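Local coordinates for mbDLG-3 protein (Monosiga brevicollis, PDB 6X1N) that is the third PDZ domain of a choanoflagellate Dlg protein, a module that probably binds peptides and may take part in protein kinase binding, at residues D4-F17 against V81-A95. Numbering follows the deposited sequence.
Sequences DLRTVTLYKGKAGF and VKHITDGVMTLNLTA
Met-89 CE sits over the centre of one face of the Phe-17 ring, 3.7 Å from the ring centroid, while Lys-12 CB lies over the opposite face, offset toward the rim; Leu-10 O is at the edge, in plane. Gly-13 N lies over the centre of one face of the Tyr-11 ring, and the Arg-6 guanidinium has at its edge, in plane, a water that also joins Asp-4 O and Ala-95 N. A bend at chi3 (-65°) turns the Met-89 methyl onto the ring in a CH-pi contact, with SD farther above the same face, a Met-aromatic pair. Phe-17 is the first aromatic of the Gly-Phe-Gly-Phe form of the PDZ GLGF carboxylate-binding loop, which this packing probably holds against strand 88-95. A serine in its place would probably open a gap beneath Met-89, leaving the methyl free to turn. Strands 6-11 and 88-95 pair antiparallel through backbone bonds such as Arg-6 N to Leu-93 O, 2.8 Å and nearly straight (174°). Gly-87, whose positive phi suits glycine, offers its O to Lys-12 N, extending the pairing past Tyr-11. Val-8, Leu-10, Leu-91 and Leu-93 turn apolar branches to the buried side; Thr-9 and Thr-90 suit the outer one, joined by a weak OG1-OG1 bond. Thus apolar chains and backbone bonds close this side of the sheet, while the Arg-6 charge is paired with Asp-59 and its NH1 also bonds Gln-54 O.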
ATOM      1  N   ASP A   4      10.605   5.727  10.327  1.00  8.03           N
ATOM      2  CA  ASP A   4      10.286   4.692   9.352  1.00  7.93           C
ATOM      3  C   ASP A   4       8.802   4.699   9.016  1.00  8.39           C
ATOM      4  O   ASP A   4       8.410   4.306   7.910  1.00  9.80           O
ATOM      5  CB  ASP A   4      10.603   3.306   9.906  1.00  9.04           C
ATOM      6  CG  ASP A   4      12.076   3.030  10.057  1.00  8.39           C
ATOM      7  OD1 ASP A   4      12.898   3.512   9.244  1.00  8.98           O
ATOM      8  OD2 ASP A   4      12.399   2.269  10.993  1.00 10.26           O
ATOM      9  N   LEU A   5       7.962   5.095   9.965  1.00  7.88           N
ATOM     10  CA  LEU A   5       6.520   5.102   9.779  1.00  8.84           C
ATOM     11  C   LEU A   5       6.125   6.427   9.144  1.00  9.81           C
ATOM     12  O   LEU A   5       6.341   7.491   9.737  1.00 11.48           O
ATOM     13  CB  LEU A   5       5.828   4.932  11.131  1.00 11.00           C
ATOM     14  CG  LEU A   5       4.316   4.731  11.090  1.00 12.85           C
ATOM     15  CD1 LEU A   5       3.980   3.401  10.429  1.00 16.10           C
ATOM     16  CD2 LEU A   5       3.740   4.823  12.500  1.00 18.92           C
ATOM     17  N   ARG A   6       5.586   6.365   7.927  1.00  9.94           N
ATOM     18  CA  ARG A   6       5.221   7.547   7.158  1.00  9.86           C
ATOM     19  C   ARG A   6       3.706   7.630   7.038  1.00 10.86           C
ATOM     20  O   ARG A   6       3.042   6.628   6.742  1.00 11.34           O
ATOM     21  CB  ARG A   6       5.849   7.501   5.763  1.00  9.32           C
ATOM     22  CG  ARG A   6       7.296   7.955   5.769  1.00  9.52           C
ATOM     23  CD  ARG A   6       8.050   7.566   4.494  1.00  9.98           C
ATOM     24  NE  ARG A   6       8.498   6.173   4.509  1.00 10.18           N
ATOM     25  CZ  ARG A   6       8.047   5.200   3.715  1.00  8.55           C
ATOM     26  NH1 ARG A   6       7.120   5.434   2.792  1.00  8.90           N
ATOM     27  NH2 ARG A   6       8.550   3.978   3.853  1.00  9.22           N
ATOM     28  N   THR A   7       3.160   8.814   7.272  1.00 10.79           N
ATOM     29  CA  THR A   7       1.742   9.081   7.075  1.00 12.75           C
ATOM     30  C   THR A   7       1.661  10.048   5.905  1.00 10.94           C
ATOM     31  O   THR A   7       2.171  11.169   5.983  1.00 13.04           O
ATOM     32  CB  THR A   7       1.111   9.669   8.335  1.00 15.20           C
ATOM     33  OG1 THR A   7       1.234   8.730   9.413  1.00 19.51           O
ATOM     34  CG2 THR A   7      -0.358   9.931   8.093  1.00 24.85           C
ATOM     35  N   VAL A   8       1.061   9.600   4.812  1.00  9.45           N
ATOM     36  CA  VAL A   8       1.090  10.312   3.543  1.00 12.05           C
ATOM     37  C   VAL A   8      -0.339  10.474   3.060  1.00 11.60           C
ATOM     38  O   VAL A   8      -1.118   9.516   3.092  1.00 12.93           O
ATOM     39  CB  VAL A   8       1.911   9.527   2.501  1.00 11.40           C
ATOM     40  CG1 VAL A   8       1.922  10.255   1.170  1.00 14.01           C
ATOM     41  CG2 VAL A   8       3.333   9.297   3.007  1.00 13.85           C
ATOM     42  N   THR A   9      -0.691  11.671   2.615  1.00 10.15           N
ATOM     43  CA  THR A   9      -1.959  11.894   1.938  1.00 10.36           C
ATOM     44  C   THR A   9      -1.669  12.134   0.468  1.00 10.47           C
ATOM     45  O   THR A   9      -0.893  13.030   0.122  1.00 11.61           O
ATOM     46  CB  THR A   9      -2.710  13.084   2.530  1.00 13.47           C
ATOM     47  OG1 THR A   9      -3.044  12.797   3.892  1.00 16.21           O
ATOM     48  CG2 THR A   9      -3.987  13.343   1.744  1.00 15.80           C
ATOM     49  N   LEU A  10      -2.254  11.315  -0.388  1.00  8.85           N
ATOM     50  CA  LEU A  10      -2.126  11.464  -1.825  1.00  9.98           C
ATOM     51  C   LEU A  10      -3.447  11.944  -2.394  1.00  9.57           C
ATOM     52  O   LEU A  10      -4.518  11.535  -1.934  1.00 11.32           O
ATOM     53  CB  LEU A  10      -1.779  10.132  -2.487  1.00  9.17           C
ATOM     54  CG  LEU A  10      -0.493   9.435  -2.038  1.00  9.45           C
ATOM     55  CD1 LEU A  10      -0.354   8.125  -2.791  1.00 10.77           C
ATOM     56  CD2 LEU A  10       0.715  10.318  -2.276  1.00 10.44           C
ATOM     57  N   TYR A  11      -3.363  12.793  -3.406  0.53 10.40           N
ATOM     58  CA  TYR A  11      -4.523  13.279  -4.130  0.53 10.95           C
ATOM     59  C   TYR A  11      -4.452  12.746  -5.555  0.53 11.25           C
ATOM     60  O   TYR A  11      -3.397  12.814  -6.193  0.53 12.00           O
ATOM     61  CB  TYR A  11      -4.545  14.807  -4.103  0.53 12.30           C
ATOM     62  CG  TYR A  11      -5.513  15.423  -5.069  0.53 11.49           C
ATOM     63  CD1 TYR A  11      -6.867  15.138  -5.004  0.53 11.08           C
ATOM     64  CD2 TYR A  11      -5.072  16.301  -6.046  0.53 11.90           C
ATOM     65  CE1 TYR A  11      -7.758  15.704  -5.899  0.53 10.84           C
ATOM     66  CE2 TYR A  11      -5.950  16.877  -6.936  0.53 10.30           C
ATOM     67  CZ  TYR A  11      -7.290  16.573  -6.859  0.53 10.51           C
ATOM     68  OH  TYR A  11      -8.172  17.143  -7.748  0.53 13.89           O
ATOM     69  N   LYS A  12      -5.573  12.209  -6.048  1.00 11.90           N
ATOM     70  CA  LYS A  12      -5.563  11.490  -7.318  1.00 13.04           C
ATOM     71  C   LYS A  12      -5.057  12.364  -8.459  1.00 13.95           C
ATOM     72  O   LYS A  12      -4.313  11.896  -9.327  1.00 15.04           O
ATOM     73  CB  LYS A  12      -6.964  10.956  -7.603  1.00 16.16           C
ATOM     74  CG  LYS A  12      -7.099  10.227  -8.916  1.00 18.56           C
ATOM     75  CD  LYS A  12      -8.511   9.695  -9.093  1.00 25.42           C
ATOM     76  CE  LYS A  12      -8.600   8.796 -10.310  1.00 28.31           C
ATOM     77  NZ  LYS A  12      -9.977   8.262 -10.508  1.00 35.32           N
ATOM     78  N   GLY A  13      -5.424  13.641  -8.459  1.00 13.91           N
ATOM     79  CA  GLY A  13      -4.868  14.552  -9.427  1.00 15.71           C
ATOM     80  C   GLY A  13      -5.202  14.191 -10.871  1.00 14.59           C
ATOM     81  O   GLY A  13      -6.164  13.479 -11.171  1.00 18.50           O
ATOM     82  N   LYS A  14      -4.357  14.707 -11.768  1.00 15.80           N
ATOM     83  CA  LYS A  14      -4.530  14.528 -13.208  1.00 19.61           C
ATOM     84  C   LYS A  14      -4.031  13.175 -13.694  1.00 18.04           C
ATOM     85  O   LYS A  14      -4.579  12.636 -14.664  1.00 19.20           O
ATOM     86  CB  LYS A  14      -3.772  15.623 -13.961  1.00 19.53           C
ATOM     87  CG  LYS A  14      -4.467  16.978 -14.007  1.00 25.25           C
ATOM     88  CD  LYS A  14      -3.532  18.036 -14.584  1.00 28.04           C
ATOM     89  CE  LYS A  14      -4.226  19.380 -14.713  1.00 35.72           C
ATOM     90  NZ  LYS A  14      -5.273  19.341 -15.768  1.00 41.63           N
ATOM     91  N   ALA A  15      -2.990  12.630 -13.068  1.00 16.32           N
ATOM     92  CA  ALA A  15      -2.354  11.405 -13.529  1.00 18.84           C
ATOM     93  C   ALA A  15      -2.652  10.198 -12.654  1.00 13.97           C
ATOM     94  O   ALA A  15      -2.128   9.111 -12.922  1.00 15.16           O
ATOM     95  CB  ALA A  15      -0.841  11.604 -13.644  1.00 22.23           C
ATOM     96  N   GLY A  16      -3.471  10.343 -11.626  1.00 12.26           N
ATOM     97  CA  GLY A  16      -3.769   9.226 -10.761  1.00 11.60           C
ATOM     98  C   GLY A  16      -2.837   9.122  -9.569  1.00  9.75           C
ATOM     99  O   GLY A  16      -1.872   9.877  -9.403  1.00 10.07           O
ATOM    100  N   PHE A  17      -3.132   8.136  -8.726  1.00  9.59           N
ATOM    101  CA  PHE A  17      -2.369   7.932  -7.499  1.00  9.56           C
ATOM    102  C   PHE A  17      -0.946   7.453  -7.764  1.00  9.66           C
ATOM    103  O   PHE A  17      -0.070   7.656  -6.919  1.00  9.23           O
ATOM    104  CB  PHE A  17      -3.101   6.954  -6.588  1.00 11.35           C
ATOM    105  CG  PHE A  17      -4.355   7.524  -5.969  1.00 10.08           C
ATOM    106  CD1 PHE A  17      -4.282   8.609  -5.101  1.00 11.66           C
ATOM    107  CD2 PHE A  17      -5.595   6.968  -6.232  1.00 10.72           C
ATOM    108  CE1 PHE A  17      -5.424   9.129  -4.515  1.00 11.34           C
ATOM    109  CE2 PHE A  17      -6.745   7.483  -5.643  1.00 14.50           C
ATOM    110  CZ  PHE A  17      -6.658   8.563  -4.789  1.00 12.94           C
ATOM    111  N   VAL A  81      -9.119   1.051  -3.161  1.00 10.65           N
ATOM    112  CA  VAL A  81      -8.555   2.136  -3.964  1.00 11.57           C
ATOM    113  C   VAL A  81      -9.494   2.517  -5.100  1.00 14.73           C
ATOM    114  O   VAL A  81      -9.772   3.702  -5.327  1.00 14.62           O
ATOM    115  CB  VAL A  81      -7.175   1.742  -4.516  1.00 13.21           C
ATOM    116  CG1 VAL A  81      -6.661   2.833  -5.471  1.00 15.99           C
ATOM    117  CG2 VAL A  81      -6.208   1.517  -3.389  1.00 11.19           C
ATOM    118  N   LYS A  82      -9.960   1.519  -5.857  1.00 13.44           N
ATOM    119  CA  LYS A  82     -10.767   1.787  -7.042  1.00 13.06           C
ATOM    120  C   LYS A  82     -12.071   2.482  -6.684  1.00 15.13           C
ATOM    121  O   LYS A  82     -12.620   3.225  -7.505  1.00 16.77           O
ATOM    122  CB  LYS A  82     -11.028   0.477  -7.790  1.00 14.10           C
ATOM    123  CG  LYS A  82     -11.742   0.634  -9.133  1.00 16.44           C
ATOM    124  CD  LYS A  82     -10.856   1.275 -10.206  1.00 14.16           C
ATOM    125  CE  LYS A  82     -11.609   1.404 -11.532  1.00 16.22           C
ATOM    126  NZ  LYS A  82     -10.822   2.145 -12.561  1.00 15.31           N
ATOM    127  N   HIS A  83     -12.562   2.283  -5.464  1.00 13.27           N
ATOM    128  CA  HIS A  83     -13.841   2.826  -5.021  1.00 15.10           C
ATOM    129  C   HIS A  83     -13.747   4.218  -4.399  1.00 16.31           C
ATOM    130  O   HIS A  83     -14.787   4.791  -4.058  1.00 19.32           O
ATOM    131  CB  HIS A  83     -14.525   1.870  -4.037  1.00 14.24           C
ATOM    132  CG  HIS A  83     -15.117   0.656  -4.683  1.00 15.87           C
ATOM    133  ND1 HIS A  83     -16.233   0.017  -4.184  1.00 20.87           N
ATOM    134  CD2 HIS A  83     -14.748  -0.037  -5.786  1.00 15.75           C
ATOM    135  CE1 HIS A  83     -16.526  -1.017  -4.953  1.00 18.59           C
ATOM    136  NE2 HIS A  83     -15.639  -1.072  -5.931  1.00 16.90           N
ATOM    137  N   ILE A  84     -12.544   4.773  -4.229  1.00 16.21           N
ATOM    138  CA  ILE A  84     -12.424   6.132  -3.713  1.00 16.86           C
ATOM    139  C   ILE A  84     -13.165   7.089  -4.638  1.00 16.93           C
ATOM    140  O   ILE A  84     -12.971   7.068  -5.861  1.00 21.50           O
ATOM    141  CB  ILE A  84     -10.938   6.505  -3.571  1.00 14.43           C
ATOM    142  CG1 ILE A  84     -10.270   5.645  -2.491  1.00 13.80           C
ATOM    143  CG2 ILE A  84     -10.776   7.998  -3.280  1.00 15.39           C
ATOM    144  CD1 ILE A  84      -8.751   5.827  -2.400  1.00 12.41           C
ATOM    145  N   THR A  85     -14.034   7.922  -4.061  1.00 19.27           N
ATOM    146  CA  THR A  85     -14.832   8.844  -4.863  1.00 22.99           C
ATOM    147  C   THR A  85     -14.355  10.287  -4.800  1.00 23.65           C
ATOM    148  O   THR A  85     -14.619  11.051  -5.735  1.00 29.71           O
ATOM    149  CB  THR A  85     -16.311   8.796  -4.452  1.00 21.62           C
ATOM    150  OG1 THR A  85     -16.446   9.202  -3.084  1.00 23.97           O
ATOM    151  CG2 THR A  85     -16.866   7.394  -4.615  1.00 27.70           C
ATOM    152  N   ASP A  86     -13.664  10.685  -3.731  1.00 19.96           N
ATOM    153  CA  ASP A  86     -13.249  12.071  -3.565  1.00 17.64           C
ATOM    154  C   ASP A  86     -11.796  12.325  -3.955  1.00 21.60           C
ATOM    155  O   ASP A  86     -11.305  13.445  -3.768  1.00 22.04           O
ATOM    156  CB  ASP A  86     -13.514  12.560  -2.136  1.00 23.61           C
ATOM    157  CG  ASP A  86     -12.764  11.761  -1.086  1.00 24.50           C
ATOM    158  OD1 ASP A  86     -11.930  10.902  -1.446  1.00 20.59           O
ATOM    159  OD2 ASP A  86     -12.998  12.010   0.114  1.00 31.52           O
ATOM    160  N   GLY A  87     -11.098  11.322  -4.485  1.00 18.19           N
ATOM    161  CA  GLY A  87      -9.726  11.510  -4.920  1.00 17.74           C
ATOM    162  C   GLY A  87      -8.691  11.626  -3.823  1.00 13.61           C
ATOM    163  O   GLY A  87      -7.557  12.016  -4.113  1.00 14.66           O
ATOM    164  N   VAL A  88      -9.025  11.309  -2.575  1.00 13.04           N
ATOM    165  CA  VAL A  88      -8.108  11.465  -1.453  1.00 13.56           C
ATOM    166  C   VAL A  88      -7.771  10.092  -0.890  1.00 14.02           C
ATOM    167  O   VAL A  88      -8.663   9.256  -0.689  1.00 15.75           O
ATOM    168  CB  VAL A  88      -8.684  12.390  -0.368  1.00 17.46           C
ATOM    169  CG1 VAL A  88      -7.705  12.529   0.774  1.00 18.83           C
ATOM    170  CG2 VAL A  88      -9.003  13.753  -0.963  1.00 18.72           C
ATOM    171  N   MET A  89      -6.487   9.853  -0.645  1.00 10.99           N
ATOM    172  CA  MET A  89      -6.022   8.605  -0.061  1.00 11.45           C
ATOM    173  C   MET A  89      -5.024   8.926   1.041  1.00 11.03           C
ATOM    174  O   MET A  89      -4.000   9.566   0.781  1.00 13.18           O
ATOM    175  CB  MET A  89      -5.358   7.741  -1.131  1.00 11.48           C
ATOM    176  CG  MET A  89      -4.867   6.414  -0.605  1.00 10.91           C
ATOM    177  SD  MET A  89      -3.825   5.523  -1.772  1.00 10.86           S
ATOM    178  CE  MET A  89      -4.991   5.178  -3.090  1.00 11.59           C
ATOM    179  N   THR A  90      -5.303   8.484   2.262  1.00 11.07           N
ATOM    180  CA  THR A  90      -4.357   8.609   3.360  1.00 11.69           C
ATOM    181  C   THR A  90      -3.785   7.226   3.632  1.00 12.33           C
ATOM    182  O   THR A  90      -4.527   6.240   3.652  1.00 14.08           O
ATOM    183  CB  THR A  90      -5.014   9.198   4.606  1.00 14.68           C
ATOM    184  OG1 THR A  90      -5.518  10.507   4.295  1.00 20.46           O
ATOM    185  CG2 THR A  90      -3.990   9.327   5.718  1.00 22.74           C
ATOM    186  N   LEU A  91      -2.467   7.157   3.805  1.00 10.84           N
ATOM    187  CA  LEU A  91      -1.743   5.905   3.965  1.00 11.04           C
ATOM    188  C   LEU A  91      -0.868   5.976   5.203  1.00 10.94           C
ATOM    189  O   LEU A  91      -0.259   7.013   5.479  1.00 12.43           O
ATOM    190  CB  LEU A  91      -0.797   5.685   2.785  1.00 11.96           C
ATOM    191  CG  LEU A  91      -1.413   5.593   1.396  1.00 10.95           C
ATOM    192  CD1 LEU A  91      -0.312   5.723   0.358  1.00 16.61           C
ATOM    193  CD2 LEU A  91      -2.142   4.286   1.227  1.00 16.40           C
ATOM    194  N   ASN A  92      -0.787   4.869   5.934  1.00  9.37           N
ATOM    195  CA  ASN A  92       0.271   4.632   6.905  1.00  9.54           C
ATOM    196  C   ASN A  92       1.181   3.580   6.298  1.00  8.65           C
ATOM    197  O   ASN A  92       0.729   2.461   6.018  1.00  9.48           O
ATOM    198  CB  ASN A  92      -0.287   4.108   8.225  1.00 12.99           C
ATOM    199  CG  ASN A  92      -0.735   5.206   9.146  1.00 19.53           C
ATOM    200  OD1 ASN A  92      -1.435   6.130   8.739  1.00 27.83           O
ATOM    201  ND2 ASN A  92      -0.329   5.116  10.409  1.00 23.19           N
ATOM    202  N   LEU A  93       2.438   3.947   6.073  1.00  8.21           N
ATOM    203  CA  LEU A  93       3.397   3.139   5.336  1.00  7.71           C
ATOM    204  C   LEU A  93       4.642   2.915   6.175  1.00  7.00           C
ATOM    205  O   LEU A  93       5.060   3.786   6.946  1.00  9.23           O
ATOM    206  CB  LEU A  93       3.871   3.900   4.088  1.00  9.29           C
ATOM    207  CG  LEU A  93       2.797   4.287   3.079  1.00  8.38           C
ATOM    208  CD1 LEU A  93       3.374   5.204   2.014  1.00 10.79           C
ATOM    209  CD2 LEU A  93       2.197   3.061   2.431  1.00 11.72           C
ATOM    210  N   THR A  94       5.276   1.766   5.989  1.00  6.95           N
ATOM    211  CA  THR A  94       6.620   1.570   6.516  1.00  7.42           C
ATOM    212  C   THR A  94       7.341   0.551   5.646  1.00  7.78           C
ATOM    213  O   THR A  94       6.723  -0.399   5.160  1.00  8.15           O
ATOM    214  CB  THR A  94       6.581   1.150   7.995  1.00  8.91           C
ATOM    215  OG1 THR A  94       7.877   1.323   8.591  1.00 10.37           O
ATOM    216  CG2 THR A  94       6.110  -0.296   8.149  1.00 10.77           C
ATOM    217  N   ALA A  95       8.626   0.777   5.400  1.00  7.70           N
ATOM    218  CA  ALA A  95       9.378  -0.170   4.591  1.00  8.41           C
ATOM    219  C   ALA A  95       9.444  -1.502   5.318  1.00  9.92           C
ATOM    220  O   ALA A  95       9.731  -1.554   6.517  1.00 13.84           O
ATOM    221  CB  ALA A  95      10.790   0.362   4.334  1.00 10.13           C
TER
HETATM  222  O   HOH W   1      10.065   3.118   6.167  1.00  9.67           O
HETATM  223  O   HOH W   2     -11.247   7.288  -7.708  1.00 34.22           O